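SAM-dependent methyltransferase (Pyrococcus horikoshii, PDB 1WZN) binds the cofactor product S-adenosyl-L-homocysteine and probably transfers a methyl group from S-adenosylmethionine to a substrate that is not identified. Local coordinates at residues A38-R43 / A134-G139; R44-A49 / N104-V109. All blocks are in the same frame, centred on the assembly; numbering follows the deposited sequence.

Contact 1. Residues A38-R43 / A134-G139; sequences AKREVR and ALKPGG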
# COMPACT_ATOMS: atom_id res chain seq x y z
N ALA A 38 34.70 -23.73 -14.43
CA ALA A 38 35.21 -24.10 -15.74
C ALA A 38 36.15 -25.29 -15.61
O ALA A 38 36.76 -25.50 -14.56
CB ALA A 38 35.94 -22.92 -16.37
N LYS A 39 36.25 -26.08 -16.67
CA LYS A 39 37.14 -27.24 -16.66
C LYS A 39 38.28 -27.03 -17.65
O LYS A 39 38.82 -27.98 -18.22
CB LYS A 39 36.37 -28.51 -17.03
CG LYS A 39 35.30 -28.90 -16.01
CD LYS A 39 35.90 -29.11 -14.63
CE LYS A 39 34.86 -29.60 -13.64
NZ LYS A 39 35.42 -29.75 -12.27
N ARG A 40 38.64 -25.76 -17.84
CA ARG A 40 39.73 -25.39 -18.73
C ARG A 40 40.15 -24.00 -18.32
O ARG A 40 39.40 -23.30 -17.63
CB ARG A 40 39.27 -25.39 -20.20
CG ARG A 40 38.21 -24.35 -20.55
CD ARG A 40 37.87 -24.37 -22.05
NE ARG A 40 39.07 -24.21 -22.87
CZ ARG A 40 39.70 -25.21 -23.49
NH1 ARG A 40 39.25 -26.46 -23.40
NH2 ARG A 40 40.80 -24.97 -24.19
N GLU A 41 41.35 -23.59 -18.72
CA GLU A 41 41.83 -22.26 -18.40
C GLU A 41 41.01 -21.30 -19.24
O GLU A 41 40.78 -21.55 -20.43
CB GLU A 41 43.32 -22.13 -18.74
CG GLU A 41 43.86 -20.71 -18.56
CD GLU A 41 45.36 -20.62 -18.76
OE1 GLU A 41 45.87 -21.19 -19.75
OE2 GLU A 41 46.03 -19.96 -17.94
N VAL A 42 40.56 -20.21 -18.64
CA VAL A 42 39.75 -19.24 -19.38
C VAL A 42 40.59 -18.04 -19.79
O VAL A 42 41.12 -17.33 -18.94
CB VAL A 42 38.54 -18.76 -18.53
CG1 VAL A 42 37.81 -17.64 -19.26
CG2 VAL A 42 37.60 -19.93 -18.28
N ARG A 43 40.69 -17.84 -21.10
CA ARG A 43 41.46 -16.73 -21.66
C ARG A 43 40.64 -15.90 -22.64
O ARG A 43 40.65 -14.68 -22.58
CB ARG A 43 42.70 -17.27 -22.39
CG ARG A 43 43.73 -17.94 -21.50
CD ARG A 43 44.80 -18.62 -22.34
NE ARG A 43 45.84 -19.25 -21.54
CZ ARG A 43 46.74 -18.57 -20.83
NH1 ARG A 43 46.73 -17.25 -20.81
NH2 ARG A 43 47.67 -19.23 -20.13
N ALA A 134 29.51 -22.61 -29.46
CA ALA A 134 30.63 -21.67 -29.45
C ALA A 134 31.72 -22.01 -28.42
O ALA A 134 32.85 -21.53 -28.52
CB ALA A 134 30.11 -20.25 -29.20
N LEU A 135 31.38 -22.84 -27.44
CA LEU A 135 32.31 -23.19 -26.38
C LEU A 135 33.31 -24.32 -26.61
O LEU A 135 33.01 -25.32 -27.26
CB LEU A 135 31.53 -23.54 -25.11
CG LEU A 135 30.84 -22.41 -24.34
CD1 LEU A 135 29.91 -23.01 -23.29
CD2 LEU A 135 31.89 -21.52 -23.69
N LYS A 136 34.51 -24.14 -26.05
CA LYS A 136 35.55 -25.16 -26.11
C LYS A 136 35.17 -26.15 -25.02
O LYS A 136 34.45 -25.79 -24.08
CB LYS A 136 36.92 -24.56 -25.79
CG LYS A 136 37.46 -23.59 -26.82
CD LYS A 136 38.89 -23.21 -26.46
CE LYS A 136 39.45 -22.17 -27.40
NZ LYS A 136 40.82 -21.82 -26.96
N PRO A 137 35.63 -27.40 -25.11
CA PRO A 137 35.30 -28.40 -24.09
C PRO A 137 35.65 -27.90 -22.69
O PRO A 137 36.74 -27.38 -22.47
CB PRO A 137 36.14 -29.61 -24.50
CG PRO A 137 36.23 -29.47 -25.98
CD PRO A 137 36.50 -27.99 -26.15
N GLY A 138 34.73 -28.07 -21.75
CA GLY A 138 35.00 -27.62 -20.40
C GLY A 138 34.79 -26.12 -20.20
O GLY A 138 34.96 -25.62 -19.09
N GLY A 139 34.43 -25.42 -21.27
CA GLY A 139 34.20 -23.99 -21.16
C GLY A 139 32.89 -23.69 -20.44
O GLY A 139 32.08 -24.59 -20.23

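Contact 2. Residues R44-A49 / N104-V109; sequences RVLDLA and NEFDAV. With SAH (S-adenosyl-L-homocysteine), chain F.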
# COMPACT_ATOMS: atom_id res chain seq x y z
N ARG A 44 39.94 -16.57 -23.55
CA ARG A 44 39.14 -15.91 -24.58
C ARG A 44 37.65 -15.99 -24.23
O ARG A 44 37.09 -17.07 -24.06
CB ARG A 44 39.42 -16.55 -25.94
CG ARG A 44 38.83 -15.82 -27.16
CD ARG A 44 39.43 -16.40 -28.44
NE ARG A 44 38.62 -16.21 -29.65
CZ ARG A 44 38.56 -15.09 -30.36
NH1 ARG A 44 39.27 -14.02 -30.01
NH2 ARG A 44 37.82 -15.04 -31.46
N VAL A 45 37.02 -14.82 -24.13
CA VAL A 45 35.62 -14.71 -23.74
C VAL A 45 34.77 -14.00 -24.79
O VAL A 45 35.20 -13.00 -25.36
CB VAL A 45 35.48 -13.90 -22.43
CG1 VAL A 45 34.03 -13.85 -21.98
CG2 VAL A 45 36.36 -14.53 -21.35
N LEU A 46 33.57 -14.52 -25.04
CA LEU A 46 32.64 -13.92 -25.98
C LEU A 46 31.56 -13.30 -25.09
O LEU A 46 30.89 -14.01 -24.35
CB LEU A 46 31.99 -14.99 -26.87
CG LEU A 46 30.81 -14.53 -27.74
CD1 LEU A 46 31.28 -13.47 -28.72
CD2 LEU A 46 30.22 -15.71 -28.50
N ASP A 47 31.41 -11.98 -25.15
CA ASP A 47 30.40 -11.31 -24.33
C ASP A 47 29.23 -10.91 -25.24
O ASP A 47 29.32 -9.96 -26.00
CB ASP A 47 31.01 -10.08 -23.65
CG ASP A 47 30.04 -9.42 -22.68
OD1 ASP A 47 29.23 -10.15 -22.07
OD2 ASP A 47 30.09 -8.18 -22.52
N LEU A 48 28.14 -11.67 -25.15
CA LEU A 48 26.94 -11.47 -25.97
C LEU A 48 26.05 -10.34 -25.47
O LEU A 48 25.82 -10.21 -24.27
CB LEU A 48 26.14 -12.78 -26.03
CG LEU A 48 26.89 -14.02 -26.57
CD1 LEU A 48 26.05 -15.27 -26.34
CD2 LEU A 48 27.17 -13.85 -28.05
N ALA A 49 25.52 -9.55 -26.40
CA ALA A 49 24.67 -8.39 -26.10
C ALA A 49 25.46 -7.53 -25.12
O ALA A 49 24.98 -7.17 -24.04
CB ALA A 49 23.34 -8.83 -25.49
N ASN A 104 33.20 -23.87 -31.23
CA ASN A 104 34.13 -24.31 -30.21
C ASN A 104 35.41 -23.48 -30.19
O ASN A 104 36.52 -24.00 -30.31
CB ASN A 104 34.45 -25.79 -30.45
CG ASN A 104 33.21 -26.58 -30.87
OD1 ASN A 104 32.97 -26.83 -32.05
ND2 ASN A 104 32.39 -26.94 -29.88
N GLU A 105 35.26 -22.17 -30.02
CA GLU A 105 36.43 -21.30 -30.02
C GLU A 105 36.54 -20.32 -28.85
O GLU A 105 37.46 -19.50 -28.83
CB GLU A 105 36.50 -20.56 -31.35
CG GLU A 105 35.36 -19.60 -31.62
CD GLU A 105 35.42 -19.04 -33.02
OE1 GLU A 105 34.92 -19.69 -33.97
OE2 GLU A 105 36.00 -17.94 -33.19
N PHE A 106 35.63 -20.41 -27.89
CA PHE A 106 35.68 -19.53 -26.72
C PHE A 106 35.76 -20.36 -25.45
O PHE A 106 35.12 -21.41 -25.34
CB PHE A 106 34.45 -18.62 -26.68
CG PHE A 106 34.48 -17.53 -27.70
CD1 PHE A 106 35.30 -16.41 -27.51
CD2 PHE A 106 33.73 -17.62 -28.86
CE1 PHE A 106 35.37 -15.41 -28.48
CE2 PHE A 106 33.79 -16.62 -29.83
CZ PHE A 106 34.62 -15.51 -29.64
N ASP A 107 36.56 -19.90 -24.49
CA ASP A 107 36.70 -20.59 -23.22
C ASP A 107 35.49 -20.30 -22.35
O ASP A 107 35.13 -21.09 -21.48
CB ASP A 107 37.95 -20.13 -22.48
CG ASP A 107 39.22 -20.37 -23.27
OD1 ASP A 107 39.39 -21.50 -23.77
OD2 ASP A 107 40.04 -19.44 -23.37
N ALA A 108 34.87 -19.15 -22.59
CA ALA A 108 33.68 -18.76 -21.85
C ALA A 108 32.82 -17.83 -22.68
O ALA A 108 33.32 -17.11 -23.55
CB ALA A 108 34.07 -18.08 -20.54
N VAL A 109 31.53 -17.86 -22.42
CA VAL A 109 30.58 -17.00 -23.11
C VAL A 109 29.76 -16.36 -22.00
O VAL A 109 29.33 -17.06 -21.07
CB VAL A 109 29.63 -17.80 -24.02
CG1 VAL A 109 28.60 -16.87 -24.65
CG2 VAL A 109 30.44 -18.51 -25.12
N SAH F . 25.71 -6.52 -21.28
CA SAH F . 25.55 -5.00 -21.15
CB SAH F . 24.27 -4.42 -21.68
CG SAH F . 22.92 -4.81 -21.11
SD SAH F . 21.65 -3.92 -22.12
C SAH F . 25.75 -4.67 -19.60
O SAH F . 25.98 -5.59 -18.79
OXT SAH F . 25.66 -3.42 -19.29
C5' SAH F . 20.96 -5.17 -23.14
C4' SAH F . 21.74 -5.27 -24.55
O4' SAH F . 21.01 -6.29 -25.23
C3' SAH F . 21.63 -4.06 -25.45
O3' SAH F . 22.93 -3.52 -25.72
C2' SAH F . 20.88 -4.63 -26.72
O2' SAH F . 21.27 -3.98 -27.93
C1' SAH F . 21.23 -6.11 -26.67
N9 SAH F . 20.45 -6.97 -27.33
C8 SAH F . 19.09 -7.27 -27.26
N7 SAH F . 18.68 -8.18 -28.07
C5 SAH F . 19.85 -8.56 -28.79
C6 SAH F . 20.04 -9.53 -29.83
N6 SAH F . 19.06 -10.29 -30.34
N1 SAH F . 21.34 -9.62 -30.30
C2 SAH F . 22.36 -8.87 -29.81
N3 SAH F . 22.21 -7.93 -28.81
C4 SAH F . 20.94 -7.83 -28.35

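Contact 1. Residues A38-R43 / A134-G139
The guanidinium of R40 lies across the side chain of K136, the two running at about a right angle. K136 CB sits 3.5 Å above one face of the guanidinium plane, toward its rim, and farther along the lysine CD approaches R40 NH2 at 3.4 Å. K136 is extended beyond CG, and its CB and CD methylenes make the touch; the two charged ends still come close, R40 NH2 lying 4.2 Å from K136 NZ. D107 OD1 is near both charges: it forms a salt bridge with R40 NE and a long, weak ion pair with K136 NZ, which may offset the repulsion. At the edge of the guanidinium, R40 NH1 gives a hydrogen bond of 2.8 Å to P137 O, in the carbonyl plane and within 10° of the guanidinium plane. A bend at chi3 (-54°) turns the head of R40 back over 136-137, while its CD packs 3.7 Å from G139 N. The bonds at NH1 to P137 O and at NE to D107 OD1 should restrain rotation of the guanidinium.

One residue earlier, K39 N donates a nearly straight bond of 2.8 Å to G138 O, on a lone pair of that carbonyl, and K39 CB packs on G138 CA at 3.7 Å. The acceptors P137 O and G138 O belong to a type II beta turn from K136 to G139, closed by G139 N to K136 O. G138, with phi 80°, holds the third position of the turn, where glycine is common. The contact thus joins the loop between helix 23-36 and strand 44-48 to the turn that links helix 121-134, through the short strand 135-136, to strand 139-146.

Contact 2. Residues R44-A49 / N104-V109
A chi1 of -170° sets R44 CG opposite its backbone N, and the chain, extended to NE, reaches across to the ring of F106 at a slant, CG and NE near CD1 and CE1. Guanidinium and ring planes are only 11° apart, with F106 CE1 3.4 Å above one face of the guanidinium, toward its rim. L46 CB makes a CH-pi contact over the ring centre, 3.5 Å from the centroid. R44 NH2 forms a long salt bridge with E105 OE2 at 3.8 Å; the stronger partner of this guanidinium is E65, at NH1.

D107 OD2 accepts R44 N at 2.9 Å in a nearly straight bond, on the anti side and 22° out of the carboxylate plane, and D107 N returns a bond to R44 O. Beyond this corner the strands pair in parallel, L46 N bonding to A108 O at 3.0 Å. L48 CD1 presses tightly on V109 CG1, and both side chains also touch V131. At the far end A49 O accepts the amino N of S-adenosyl-L-homocysteine at 2.9 Å. In this Rossmann-like methyltransferase sheet, strand 44-48 lies between 65-70 and 106-111, with helix 121-134 covering the L48-V109 face.

How the contacts relate
From the N terminus, the chain leaves helix 23-36 through the loop 38-43, the first half of contact 1, and passes directly into strand 44-48, the first half of contact 2. Strands 65-70 and 91-94 follow before 104-109 returns to close contact 2; helix 121-134 then leads to 134-139, which closes contact 1. The shorter loop is therefore enclosed by the longer one, without crossing. The centres of the two contacts are about 9 Å apart, and D107 bridges them, its OD2 meeting R43 N as well as contact 2's own strand. L135 CD2 also packs against F106 O at 3.6 Å. Together they fasten the neighbouring ends of strands 44-48, 106-111 and 139-146.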